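Local coordinates for neutral ceramidase (Pseudomonas aeruginosa, PDB 2ZWS), which hydrolyses the N-acyl linkage of ceramides to give sphingosine and free fatty acid, and also runs the reverse synthesis, using a zinc ion, at residues P4-T15 / R39-A50; L249-P257 / D267-R275. One frame throughout, in Å; residues are numbered along the deposited sequence.

Contact 1 of 2, residues P4-T15 / R39-A50; sequences PYRFGLGKADIT and RQWARAFVIEEA
R6 reaches across to E48 at one end of this strand pair. R6 NE donates at 2.7 Å to E48 OE1, nearly along its C-O axis, whereas R6 NH2 meets the same oxygen from above the carboxylate plane; guanidinium and carboxylate planes stand 75° apart. A bend at chi3 (-70°) turns the R6 guanidinium edge to E48; water 1 links R6 NH2 to A50 O, and E48 OE2 is taken by R55. The backbones form an antiparallel beta ladder, 5-13 with 41-49, within the large mixed sheet of the N-terminal region. Its hydrogen-bonded pairs R6-E48, G8-V46, G10-A44 and A12-A42 use both N-H and C=O on each side, as in A44 N to G10 O, 2.8 Å. At the far end D13 divides its carboxylate: OD1 accepts from T15 N (2.9 Å) in an Asx turn and also from T15 OG1, while OD2 receives R39 NH1 at 2.9 Å through its syn lone pair. R39 NE turns to the magnesium ligand D579. T15 OG1 accepts Q40 N at 3.0 Å. K11 lies over the W41 indole, NZ 4.2 Å from the five-membered ring centroid and 4° off its normal; E228 pairs with both K11 and R43.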
loop_
_atom_site.group_PDB
_atom_site.type_symbol
_atom_site.label_atom_id
_atom_site.label_comp_id
_atom_site.label_asym_id
_atom_site.label_seq_id
_atom_site.Cartn_x
_atom_site.Cartn_y
_atom_site.Cartn_z
ATOM N N PRO A 4 -21.727 16.242 -14.545
ATOM C CA PRO A 4 -22.378 15.613 -13.385
ATOM C C PRO A 4 -21.561 15.618 -12.081
ATOM O O PRO A 4 -22.142 15.591 -10.988
ATOM C CB PRO A 4 -22.623 14.173 -13.851
ATOM C CG PRO A 4 -21.639 13.933 -14.944
ATOM C CD PRO A 4 -21.367 15.267 -15.590
ATOM N N TYR A 5 -20.237 15.651 -12.205
ATOM C CA TYR A 5 -19.358 15.543 -11.038
ATOM C C TYR A 5 -18.286 16.602 -11.087
ATOM O O TYR A 5 -18.049 17.215 -12.138
ATOM C CB TYR A 5 -18.694 14.151 -10.984
ATOM C CG TYR A 5 -19.674 13.016 -10.876
ATOM C CD1 TYR A 5 -19.918 12.182 -11.956
ATOM C CD2 TYR A 5 -20.377 12.778 -9.689
ATOM C CE1 TYR A 5 -20.831 11.128 -11.875
ATOM C CE2 TYR A 5 -21.302 11.745 -9.602
ATOM C CZ TYR A 5 -21.518 10.921 -10.696
ATOM O OH TYR A 5 -22.417 9.883 -10.604
ATOM N N ARG A 6 -17.650 16.822 -9.946
ATOM C CA ARG A 6 -16.341 17.447 -9.932
ATOM C C ARG A 6 -15.402 16.410 -9.357
ATOM O O ARG A 6 -15.807 15.599 -8.508
ATOM C CB ARG A 6 -16.342 18.697 -9.067
ATOM C CG ARG A 6 -17.178 19.826 -9.650
ATOM C CD ARG A 6 -17.232 20.990 -8.666
ATOM N NE ARG A 6 -18.020 20.685 -7.466
ATOM C CZ ARG A 6 -19.324 20.920 -7.342
ATOM N NH1 ARG A 6 -20.014 21.461 -8.346
ATOM N NH2 ARG A 6 -19.945 20.601 -6.211
ATOM N N PHE A 7 -14.156 16.405 -9.798
ATOM C CA PHE A 7 -13.167 15.528 -9.116
ATOM C C PHE A 7 -11.864 16.274 -8.900
ATOM O O PHE A 7 -11.602 17.272 -9.595
ATOM C CB PHE A 7 -12.917 14.213 -9.871
ATOM C CG PHE A 7 -12.444 14.387 -11.275
ATOM C CD1 PHE A 7 -11.107 14.701 -11.550
ATOM C CD2 PHE A 7 -13.340 14.234 -12.343
ATOM C CE1 PHE A 7 -10.681 14.868 -12.875
ATOM C CE2 PHE A 7 -12.910 14.407 -13.658
ATOM C CZ PHE A 7 -11.593 14.741 -13.912
ATOM N N GLY A 8 -11.072 15.808 -7.935
ATOM C CA GLY A 8 -9.765 16.389 -7.697
ATOM C C GLY A 8 -8.790 15.271 -7.476
ATOM O O GLY A 8 -9.122 14.296 -6.781
ATOM N N LEU A 9 -7.625 15.375 -8.118
ATOM C CA LEU A 9 -6.604 14.315 -8.037
ATOM C C LEU A 9 -5.370 14.872 -7.407
ATOM O O LEU A 9 -4.879 15.916 -7.813
ATOM C CB LEU A 9 -6.223 13.841 -9.426
ATOM C CG LEU A 9 -7.406 13.587 -10.367
ATOM C CD1 LEU A 9 -6.882 13.274 -11.741
ATOM C CD2 LEU A 9 -8.206 12.423 -9.809
ATOM N N GLY A 10 -4.848 14.186 -6.405
ATOM C CA GLY A 10 -3.669 14.665 -5.672
ATOM C C GLY A 10 -2.729 13.519 -5.332
ATOM O O GLY A 10 -3.153 12.362 -5.222
ATOM N N LYS A 11 -1.438 13.805 -5.203
ATOM C CA LYS A 11 -0.482 12.764 -4.860
ATOM C C LYS A 11 0.537 13.371 -3.906
ATOM O O LYS A 11 0.963 14.525 -4.079
ATOM C CB LYS A 11 0.186 12.225 -6.135
ATOM C CG LYS A 11 1.205 11.158 -5.965
ATOM C CD LYS A 11 1.658 10.686 -7.335
ATOM C CE LYS A 11 3.118 10.403 -7.328
ATOM N NZ LYS A 11 3.648 10.092 -8.659
ATOM N N ALA A 12 0.915 12.618 -2.876
ATOM C CA ALA A 12 1.923 13.114 -1.925
ATOM C C ALA A 12 2.774 11.995 -1.364
ATOM O O ALA A 12 2.354 10.864 -1.283
ATOM C CB ALA A 12 1.282 13.880 -0.790
ATOM N N ASP A 13 3.991 12.358 -1.015
ATOM C CA ASP A 13 5.051 11.440 -0.609
ATOM C C ASP A 13 4.793 10.925 0.819
ATOM O O ASP A 13 4.578 11.743 1.740
ATOM C CB ASP A 13 6.333 12.266 -0.667
ATOM C CG ASP A 13 7.608 11.464 -0.405
ATOM O OD1 ASP A 13 7.560 10.261 -0.052
ATOM O OD2 ASP A 13 8.705 12.070 -0.569
ATOM N N ILE A 14 4.754 9.592 0.997
ATOM C CA ILE A 14 4.571 8.979 2.308
ATOM C C ILE A 14 5.763 8.052 2.625
ATOM O O ILE A 14 5.658 7.139 3.471
ATOM C CB ILE A 14 3.260 8.173 2.407
ATOM C CG1 ILE A 14 3.122 7.177 1.233
ATOM C CG2 ILE A 14 2.058 9.073 2.453
ATOM C CD1 ILE A 14 1.900 6.193 1.376
ATOM N N THR A 15 6.901 8.289 1.960
ATOM C CA THR A 15 8.081 7.415 2.147
ATOM C C THR A 15 8.635 7.592 3.563
ATOM O O THR A 15 8.857 8.719 4.020
ATOM C CB THR A 15 9.194 7.773 1.151
ATOM O OG1 THR A 15 8.659 7.808 -0.185
ATOM C CG2 THR A 15 10.325 6.728 1.205
ATOM N N ARG A 39 9.922 5.926 -4.562
ATOM C CA ARG A 39 9.241 6.399 -3.366
ATOM C C ARG A 39 7.830 5.810 -3.258
ATOM O O ARG A 39 7.291 5.245 -4.221
ATOM C CB ARG A 39 9.185 7.929 -3.332
ATOM C CG ARG A 39 10.559 8.525 -2.954
ATOM C CD ARG A 39 10.495 10.053 -2.607
ATOM N NE ARG A 39 11.827 10.434 -2.114
ATOM C CZ ARG A 39 12.140 10.733 -0.852
ATOM N NH1 ARG A 39 11.209 10.873 0.088
ATOM N NH2 ARG A 39 13.417 10.948 -0.543
ATOM N N GLN A 40 7.256 5.964 -2.067
ATOM C CA GLN A 40 5.891 5.569 -1.762
ATOM C C GLN A 40 4.991 6.799 -1.768
ATOM O O GLN A 40 5.364 7.854 -1.205
ATOM C CB GLN A 40 5.862 4.955 -0.358
ATOM C CG GLN A 40 6.746 3.702 -0.230
ATOM C CD GLN A 40 6.847 3.252 1.204
ATOM O OE1 GLN A 40 6.091 2.385 1.640
ATOM N NE2 GLN A 40 7.704 3.867 1.948
ATOM N N TRP A 41 3.798 6.662 -2.357
ATOM C CA TRP A 41 2.878 7.804 -2.523
ATOM C C TRP A 41 1.485 7.458 -2.027
ATOM O O TRP A 41 1.054 6.261 -2.036
ATOM C CB TRP A 41 2.771 8.206 -4.015
ATOM C CG TRP A 41 4.143 8.543 -4.557
ATOM C CD1 TRP A 41 5.036 7.691 -5.153
ATOM C CD2 TRP A 41 4.778 9.833 -4.511
ATOM N NE1 TRP A 41 6.198 8.370 -5.475
ATOM C CE2 TRP A 41 6.067 9.685 -5.084
ATOM C CE3 TRP A 41 4.389 11.084 -4.031
ATOM C CZ2 TRP A 41 6.956 10.749 -5.195
ATOM C CZ3 TRP A 41 5.272 12.143 -4.141
ATOM C CH2 TRP A 41 6.547 11.971 -4.709
ATOM N N ALA A 42 0.805 8.495 -1.532
ATOM C CA ALA A 42 -0.636 8.470 -1.348
ATOM C C ALA A 42 -1.250 9.183 -2.553
ATOM O O ALA A 42 -0.830 10.285 -2.910
ATOM C CB ALA A 42 -1.028 9.210 -0.080
ATOM N N ARG A 43 -2.233 8.541 -3.160
ATOM C CA ARG A 43 -2.916 9.091 -4.349
ATOM C C ARG A 43 -4.374 9.252 -3.964
ATOM O O ARG A 43 -5.056 8.262 -3.655
ATOM C CB ARG A 43 -2.764 8.107 -5.523
ATOM C CG ARG A 43 -1.358 8.106 -6.137
ATOM C CD ARG A 43 -1.183 7.024 -7.215
ATOM N NE ARG A 43 0.119 7.111 -7.882
ATOM C CZ ARG A 43 1.221 6.492 -7.453
ATOM N NH1 ARG A 43 1.159 5.730 -6.366
ATOM N NH2 ARG A 43 2.385 6.622 -8.108
ATOM N N ALA A 44 -4.839 10.491 -3.940
ATOM C CA ALA A 44 -6.174 10.837 -3.442
ATOM C C ALA A 44 -7.090 11.243 -4.564
ATOM O O ALA A 44 -6.680 12.003 -5.477
ATOM C CB ALA A 44 -6.089 11.981 -2.437
ATOM N N PHE A 45 -8.343 10.794 -4.457
ATOM C CA PHE A 45 -9.350 11.051 -5.495
ATOM C C PHE A 45 -10.558 11.589 -4.765
ATOM O O PHE A 45 -11.255 10.851 -4.066
ATOM C CB PHE A 45 -9.723 9.754 -6.224
ATOM C CG PHE A 45 -8.563 9.118 -6.926
ATOM C CD1 PHE A 45 -7.588 8.416 -6.201
ATOM C CD2 PHE A 45 -8.403 9.263 -8.311
ATOM C CE1 PHE A 45 -6.502 7.830 -6.852
ATOM C CE2 PHE A 45 -7.305 8.671 -8.973
ATOM C CZ PHE A 45 -6.369 7.955 -8.243
ATOM N N VAL A 46 -10.762 12.891 -4.903
ATOM C CA VAL A 46 -11.936 13.536 -4.317
ATOM C C VAL A 46 -13.014 13.572 -5.374
ATOM O O VAL A 46 -12.727 13.990 -6.503
ATOM C CB VAL A 46 -11.605 15.013 -3.884
ATOM C CG1 VAL A 46 -12.849 15.692 -3.373
ATOM C CG2 VAL A 46 -10.557 15.007 -2.795
ATOM N N ILE A 47 -14.231 13.147 -5.026
ATOM C CA ILE A 47 -15.342 13.181 -5.978
ATOM C C ILE A 47 -16.500 13.923 -5.355
ATOM O O ILE A 47 -16.853 13.673 -4.211
ATOM C CB ILE A 47 -15.821 11.752 -6.350
ATOM C CG1 ILE A 47 -14.645 10.895 -6.834
ATOM C CG2 ILE A 47 -16.942 11.808 -7.409
ATOM C CD1 ILE A 47 -15.001 9.418 -6.925
ATOM N N GLU A 48 -17.097 14.835 -6.104
ATOM C CA GLU A 48 -18.239 15.591 -5.599
ATOM C C GLU A 48 -19.371 15.508 -6.588
ATOM O O GLU A 48 -19.160 15.569 -7.801
ATOM C CB GLU A 48 -17.926 17.074 -5.481
ATOM C CG GLU A 48 -16.825 17.475 -4.587
ATOM C CD GLU A 48 -16.965 18.937 -4.162
ATOM O OE1 GLU A 48 -17.276 19.821 -5.015
ATOM O OE2 GLU A 48 -16.752 19.206 -2.966
ATOM N N GLU A 49 -20.581 15.396 -6.069
ATOM C CA GLU A 49 -21.743 15.370 -6.929
ATOM C C GLU A 49 -22.069 16.830 -7.201
ATOM O O GLU A 49 -22.162 17.628 -6.279
ATOM C CB GLU A 49 -22.889 14.660 -6.204
ATOM C CG GLU A 49 -23.876 13.956 -7.113
ATOM C CD GLU A 49 -25.105 13.477 -6.360
ATOM O OE1 GLU A 49 -25.014 13.146 -5.130
ATOM O OE2 GLU A 49 -26.174 13.433 -7.012
ATOM N N ALA A 50 -22.208 17.211 -8.463
ATOM C CA ALA A 50 -22.567 18.593 -8.733
ATOM C C ALA A 50 -23.973 18.914 -8.142
ATOM O O ALA A 50 -24.298 20.061 -7.923
ATOM C CB ALA A 50 -22.484 18.890 -10.236
HETATM O O HOH W 1 -22.534 21.367 -5.861
#

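Contact 2 of 2, residues L249-P257 / D267-R275; sequences LSPNLNLKP and DNTREIGLR
After P251 the chain leaves the short strand 249-251 and runs irregularly over one side of helix 267-275, the CA atoms coming to 6.8 Å at P251-I272 and 6.1 Å at N254-N268. This is a strand-loop-helix connection beside the active site: S250, probably the nucleophile, is on the strand, and L249 O accepts from the zinc ligand H204. The loop is shaped by an Asx turn, N254 OD1 accepting K256 N at 3.1 Å. With CG trans to the backbone N (chi1 176°), the N254 amide projects to the helix, its OD1 3.7 Å from E271 CG and its plane only 14° from that of the E271 carboxylate. P251 CB rests 4.1 Å from I272 CG1. Along the helix, R275 clasps E271 side-on, both NE and NH2 binding the single oxygen OE2 from opposite faces of the carboxylate plane. K256 CG lies at the edge of the R275 guanidinium, in its plane, 3.5 Å from R275 NH2. R275 NH1 and N252 ND2 both donate to N155 O, tying helix and loop to one carbonyl. Water 2 donates to L253 O at 2.6 Å and accepts from L255 N and R275 NH2.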
loop_
_atom_site.group_PDB
_atom_site.type_symbol
_atom_site.label_atom_id
_atom_site.label_comp_id
_atom_site.label_asym_id
_atom_site.label_seq_id
_atom_site.Cartn_x
_atom_site.Cartn_y
_atom_site.Cartn_z
ATOM N N LEU A 249 -3.583 -14.844 -3.633
ATOM C CA LEU A 249 -3.082 -14.598 -4.987
ATOM C C LEU A 249 -1.684 -13.965 -4.997
ATOM O O LEU A 249 -1.466 -12.889 -4.420
ATOM C CB LEU A 249 -4.043 -13.684 -5.757
ATOM C CG LEU A 249 -5.411 -14.251 -6.123
ATOM C CD1 LEU A 249 -6.302 -13.120 -6.616
ATOM C CD2 LEU A 249 -5.246 -15.255 -7.237
ATOM N N SER A 250 -0.778 -14.624 -5.703
ATOM C CA SER A 250 0.600 -14.180 -5.892
ATOM C C SER A 250 0.833 -13.709 -7.325
ATOM O O SER A 250 0.093 -14.084 -8.257
ATOM C CB SER A 250 1.545 -15.371 -5.704
ATOM O OG SER A 250 1.533 -15.827 -4.371
ATOM N N PRO A 251 1.916 -12.949 -7.550
ATOM C CA PRO A 251 2.285 -12.674 -8.946
ATOM C C PRO A 251 2.534 -13.998 -9.677
ATOM O O PRO A 251 3.063 -14.986 -9.099
ATOM C CB PRO A 251 3.604 -11.897 -8.824
ATOM C CG PRO A 251 3.548 -11.305 -7.436
ATOM C CD PRO A 251 2.862 -12.343 -6.585
ATOM N N ASN A 252 2.151 -14.029 -10.937
ATOM C CA ASN A 252 2.497 -15.174 -11.761
ATOM C C ASN A 252 4.013 -15.223 -11.961
ATOM O O ASN A 252 4.687 -14.185 -11.885
ATOM C CB ASN A 252 1.817 -15.026 -13.110
ATOM C CG ASN A 252 1.902 -16.288 -13.968
ATOM O OD1 ASN A 252 2.179 -17.408 -13.477
ATOM N ND2 ASN A 252 1.720 -16.105 -15.266
ATOM N N LEU A 253 4.553 -16.424 -12.210
ATOM C CA LEU A 253 5.937 -16.556 -12.659
ATOM C C LEU A 253 6.208 -15.729 -13.903
ATOM O O LEU A 253 5.341 -15.603 -14.780
ATOM C CB LEU A 253 6.278 -18.025 -12.929
ATOM C CG LEU A 253 6.251 -18.959 -11.739
ATOM C CD1 LEU A 253 6.533 -20.369 -12.261
ATOM C CD2 LEU A 253 7.227 -18.547 -10.635
ATOM N N ASN A 254 7.406 -15.152 -13.979
ATOM C CA ASN A 254 7.786 -14.379 -15.156
ATOM C C ASN A 254 8.603 -15.232 -16.114
ATOM O O ASN A 254 9.815 -15.419 -15.934
ATOM C CB ASN A 254 8.581 -13.139 -14.764
ATOM C CG ASN A 254 9.081 -12.371 -15.959
ATOM O OD1 ASN A 254 8.661 -12.603 -17.104
ATOM N ND2 ASN A 254 9.974 -11.420 -15.701
ATOM N N LEU A 255 7.920 -15.791 -17.107
ATOM C CA LEU A 255 8.565 -16.676 -18.077
ATOM C C LEU A 255 8.711 -16.007 -19.440
ATOM O O LEU A 255 8.829 -16.679 -20.458
ATOM C CB LEU A 255 7.809 -18.007 -18.173
ATOM C CG LEU A 255 7.715 -18.768 -16.838
ATOM C CD1 LEU A 255 6.913 -20.072 -17.026
ATOM C CD2 LEU A 255 9.087 -19.067 -16.218
ATOM N N LYS A 256 8.765 -14.674 -19.454
ATOM C CA LYS A 256 9.040 -13.930 -20.670
ATOM C C LYS A 256 10.397 -14.348 -21.260
ATOM O O LYS A 256 11.300 -14.719 -20.508
ATOM C CB LYS A 256 9.082 -12.435 -20.348
ATOM C CG LYS A 256 7.711 -11.805 -20.186
ATOM C CD LYS A 256 6.998 -11.654 -21.539
ATOM C CE LYS A 256 7.510 -10.456 -22.327
ATOM N NZ LYS A 256 6.758 -10.306 -23.592
ATOM N N PRO A 257 10.532 -14.307 -22.600
ATOM C CA PRO A 257 11.757 -14.767 -23.263
ATOM C C PRO A 257 13.035 -14.219 -22.634
ATOM O O PRO A 257 13.110 -13.024 -22.273
ATOM C CB PRO A 257 11.593 -14.252 -24.699
ATOM C CG PRO A 257 10.114 -14.228 -24.907
ATOM C CD PRO A 257 9.542 -13.808 -23.577
ATOM N N ASP A 267 13.179 -6.958 -12.733
ATOM C CA ASP A 267 12.534 -7.340 -14.000
ATOM C C ASP A 267 11.119 -7.867 -13.730
ATOM O O ASP A 267 10.179 -7.542 -14.480
ATOM C CB ASP A 267 13.319 -8.450 -14.722
ATOM C CG ASP A 267 14.636 -7.976 -15.320
ATOM O OD1 ASP A 267 14.886 -6.750 -15.385
ATOM O OD2 ASP A 267 15.427 -8.842 -15.757
ATOM N N ASN A 268 10.985 -8.696 -12.694
ATOM C CA ASN A 268 9.674 -9.297 -12.332
ATOM C C ASN A 268 8.674 -8.214 -11.927
ATOM O O ASN A 268 7.515 -8.245 -12.327
ATOM C CB ASN A 268 9.792 -10.308 -11.191
ATOM C CG ASN A 268 10.654 -11.523 -11.538
ATOM O OD1 ASN A 268 11.041 -12.290 -10.627
ATOM N ND2 ASN A 268 10.916 -11.746 -12.818
ATOM N N THR A 269 9.139 -7.260 -11.123
ATOM C CA THR A 269 8.305 -6.141 -10.667
ATOM C C THR A 269 7.786 -5.335 -11.858
ATOM O O THR A 269 6.586 -5.015 -11.944
ATOM C CB THR A 269 9.115 -5.221 -9.705
ATOM O OG1 THR A 269 9.472 -5.956 -8.531
ATOM C CG2 THR A 269 8.297 -4.018 -9.293
ATOM N N ARG A 270 8.699 -5.032 -12.774
ATOM C CA ARG A 270 8.359 -4.279 -13.982
ATOM C C ARG A 270 7.374 -5.060 -14.868
ATOM O O ARG A 270 6.405 -4.505 -15.353
ATOM C CB ARG A 270 9.642 -3.942 -14.759
ATOM C CG ARG A 270 9.439 -2.947 -15.900
ATOM C CD ARG A 270 10.773 -2.520 -16.513
ATOM N NE ARG A 270 10.573 -1.658 -17.678
ATOM C CZ ARG A 270 11.514 -0.888 -18.228
ATOM N NH1 ARG A 270 11.215 -0.144 -19.279
ATOM N NH2 ARG A 270 12.747 -0.850 -17.733
ATOM N N GLU A 271 7.633 -6.348 -15.059
ATOM C CA GLU A 271 6.796 -7.169 -15.925
ATOM C C GLU A 271 5.377 -7.327 -15.391
ATOM O O GLU A 271 4.424 -7.155 -16.141
ATOM C CB GLU A 271 7.435 -8.533 -16.139
ATOM C CG GLU A 271 6.616 -9.503 -17.012
ATOM C CD GLU A 271 6.353 -9.014 -18.435
ATOM O OE1 GLU A 271 7.046 -8.103 -18.944
ATOM O OE2 GLU A 271 5.434 -9.579 -19.073
ATOM N N ILE A 272 5.242 -7.666 -14.114
ATOM C CA ILE A 272 3.902 -7.844 -13.512
ATOM C C ILE A 272 3.189 -6.496 -13.441
ATOM O O ILE A 272 1.977 -6.398 -13.671
ATOM C CB ILE A 272 3.981 -8.580 -12.129
ATOM C CG1 ILE A 272 4.626 -9.963 -12.294
ATOM C CG2 ILE A 272 2.594 -8.679 -11.413
ATOM C CD1 ILE A 272 3.890 -10.896 -13.328
ATOM N N GLY A 273 3.933 -5.428 -13.146
ATOM C CA GLY A 273 3.352 -4.090 -13.246
ATOM C C GLY A 273 2.855 -3.765 -14.633
ATOM O O GLY A 273 1.748 -3.241 -14.803
ATOM N N LEU A 274 3.664 -4.074 -15.631
ATOM C CA LEU A 274 3.258 -3.800 -17.017
ATOM C C LEU A 274 2.029 -4.598 -17.426
ATOM O O LEU A 274 1.188 -4.084 -18.168
ATOM C CB LEU A 274 4.389 -4.072 -17.999
ATOM C CG LEU A 274 5.487 -3.010 -17.991
ATOM C CD1 LEU A 274 6.644 -3.473 -18.862
ATOM C CD2 LEU A 274 4.979 -1.653 -18.457
ATOM N N ARG A 275 1.917 -5.841 -16.959
ATOM C CA ARG A 275 0.738 -6.654 -17.300
ATOM C C ARG A 275 -0.542 -6.019 -16.763
ATOM O O ARG A 275 -1.551 -5.921 -17.474
ATOM C CB ARG A 275 0.895 -8.090 -16.799
ATOM C CG ARG A 275 1.958 -8.847 -17.578
ATOM C CD ARG A 275 2.175 -10.231 -17.044
ATOM N NE ARG A 275 3.358 -10.810 -17.679
ATOM C CZ ARG A 275 3.825 -12.039 -17.479
ATOM N NH1 ARG A 275 3.213 -12.882 -16.650
ATOM N NH2 ARG A 275 4.935 -12.419 -18.114
HETATM O O HOH W 2 4.941 -15.484 -17.316
#

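How the contacts relate
From the N terminus, the chain runs out along 4-15, passes through 23 residues that include strands 22-24 and 32-36, and returns along 39-50, where contact 1 closes that excursion. Some 200 residues later contact 2 closes a much shorter loop, with nine residues between 249-257 and 267-275. The two are in series, neither nested nor crossed, and do not touch: their centres are 28 Å apart and their nearest atoms about 11 Å. Both lie in the N-terminal part of the enzyme. Contact 1 joins neighbouring strands of the large sheet and reaches the magnesium site through R39, whereas contact 2 joins the end of strand 249-251 and the loop after it to helix 265-286. Helix 218-231 lies beside both, touching I272 through N219 and supplying E228 to contact 1.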